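Local coordinates for protein cytosol aminopeptidase (Coxiella burnetii, PDB 3IJ3) that probably acts as a manganese-dependent metalloaminopeptidase of the M17 family, removing residues from the N-termini of peptides, at residues G73-I78 with V88-S93. Residues are numbered along the deposited sequence; the frame is centred on the assembly and turned at random. Where two conformers were deposited one is given.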
# COMPACT_ATOMS: atom_id res chain seq x y z
N GLY A 73 8.20 30.72 -28.66
CA GLY A 73 6.96 30.02 -28.97
C GLY A 73 5.77 30.88 -29.34
O GLY A 73 4.76 30.36 -29.78
N THR A 74 5.88 32.20 -29.15
CA THR A 74 4.78 33.10 -29.52
C THR A 74 5.01 33.53 -30.94
O THR A 74 6.14 33.48 -31.43
CB THR A 74 4.66 34.36 -28.59
OG1 THR A 74 5.84 35.19 -28.70
CG2 THR A 74 4.46 33.95 -27.15
N ILE A 75 3.94 33.95 -31.62
CA ILE A 75 4.07 34.43 -32.97
C ILE A 75 3.36 35.76 -33.16
O ILE A 75 2.53 36.18 -32.33
CB ILE A 75 3.52 33.42 -34.04
CG1 ILE A 75 2.02 33.17 -33.85
CG2 ILE A 75 4.27 32.10 -33.95
CD1 ILE A 75 1.35 32.46 -35.03
N CYS A 76 3.74 36.45 -34.22
CA CYS A 76 3.09 37.69 -34.62
C CYS A 76 2.80 37.56 -36.11
O CYS A 76 3.73 37.54 -36.92
CB CYS A 76 3.94 38.92 -34.33
SG CYS A 76 3.07 40.49 -34.74
N SER A 77 1.52 37.39 -36.46
CA SER A 77 1.08 37.35 -37.85
C SER A 77 0.87 38.79 -38.30
O SER A 77 0.04 39.51 -37.72
CB SER A 77 -0.22 36.55 -37.97
OG SER A 77 -0.01 35.22 -37.52
N ILE A 78 1.64 39.22 -39.28
CA ILE A 78 1.63 40.61 -39.77
C ILE A 78 0.84 40.75 -41.06
O ILE A 78 1.13 40.07 -42.03
CB ILE A 78 3.05 41.10 -40.03
CG1 ILE A 78 3.88 41.02 -38.73
CG2 ILE A 78 3.05 42.53 -40.59
CD1 ILE A 78 5.34 41.26 -38.94
N VAL A 88 5.18 36.03 -40.72
CA VAL A 88 4.95 35.60 -39.36
C VAL A 88 6.28 35.65 -38.60
O VAL A 88 7.28 35.08 -39.04
CB VAL A 88 4.35 34.18 -39.28
CG1 VAL A 88 4.23 33.71 -37.81
CG2 VAL A 88 2.97 34.14 -39.96
N LEU A 89 6.30 36.37 -37.49
CA LEU A 89 7.49 36.37 -36.63
C LEU A 89 7.29 35.26 -35.61
O LEU A 89 6.20 35.09 -35.08
CB LEU A 89 7.67 37.70 -35.89
CG LEU A 89 7.74 38.94 -36.75
CD1 LEU A 89 7.78 40.21 -35.85
CD2 LEU A 89 8.95 38.84 -37.65
N LEU A 90 8.34 34.49 -35.35
CA LEU A 90 8.33 33.44 -34.33
C LEU A 90 9.37 33.77 -33.25
O LEU A 90 10.57 33.87 -33.53
CB LEU A 90 8.66 32.06 -34.94
CG LEU A 90 8.87 30.89 -33.98
CD1 LEU A 90 7.57 30.51 -33.24
CD2 LEU A 90 9.50 29.67 -34.73
N GLY A 91 8.92 33.92 -32.01
CA GLY A 91 9.87 34.15 -30.92
C GLY A 91 10.64 32.86 -30.68
O GLY A 91 10.04 31.79 -30.63
N VAL A 92 11.96 32.94 -30.58
CA VAL A 92 12.79 31.76 -30.33
C VAL A 92 13.63 31.91 -29.04
O VAL A 92 13.97 33.03 -28.64
CB VAL A 92 13.70 31.44 -31.55
CG1 VAL A 92 12.82 31.15 -32.79
CG2 VAL A 92 14.66 32.58 -31.84
N SER A 93 13.89 30.78 -28.37
CA SER A 93 14.68 30.75 -27.11
C SER A 93 16.11 31.20 -27.41
O SER A 93 16.79 31.80 -26.57
CB SER A 93 14.72 29.33 -26.54
OG SER A 93 13.43 28.77 -26.44
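Cys76 and Leu89 form the antiparallel hydrogen-bonded pair between the non-hydrogen-bonded pairs Ile75-Leu90 and Ser77-Val88 of this beta hairpin, with Cys76 N donating to Leu89 O and Leu89 N to Cys76 O, each at 2.9 Å. Leu89 O also receives a weaker CA-H...O contact from Ile75, whose CA lies 3.1 Å from it. Further along, Gly91 N points almost straight at Thr74 O (N-H...O 170°). Gly73 N reaches Gly91 O from well above the carbonyl plane (45° out of it), a less regular bond that extends the ladder beyond the strand pairs.

On one face, Ile75 sits between Val88 and Leu90. With its CG1 wedged between the backbone N and the carbonyl carbon (chi1 63°), CG2 is left to meet Leu90 CD1 at 3.7 Å, while CB lies 3.8 Å from Val88 CG1. The other face carries Cys76, Ile78 and Leu89; there Ile78 CD1 crosses to Leu89 CG at 4.0 Å.

Helix 57-66 covers this second face, Trp62 and Ser66 touching Cys76 and Val63 touching Ile78. Strand 38-43 bonds to the far edge of strand 85-91, leaving 75-79 outermost in the N-terminal domain's sheet within the chain; Trp62 of a second subunit packs on Ser77. Main-chain bonds thus fix the register here, while the side-chain contacts between the strands are mainly apolar.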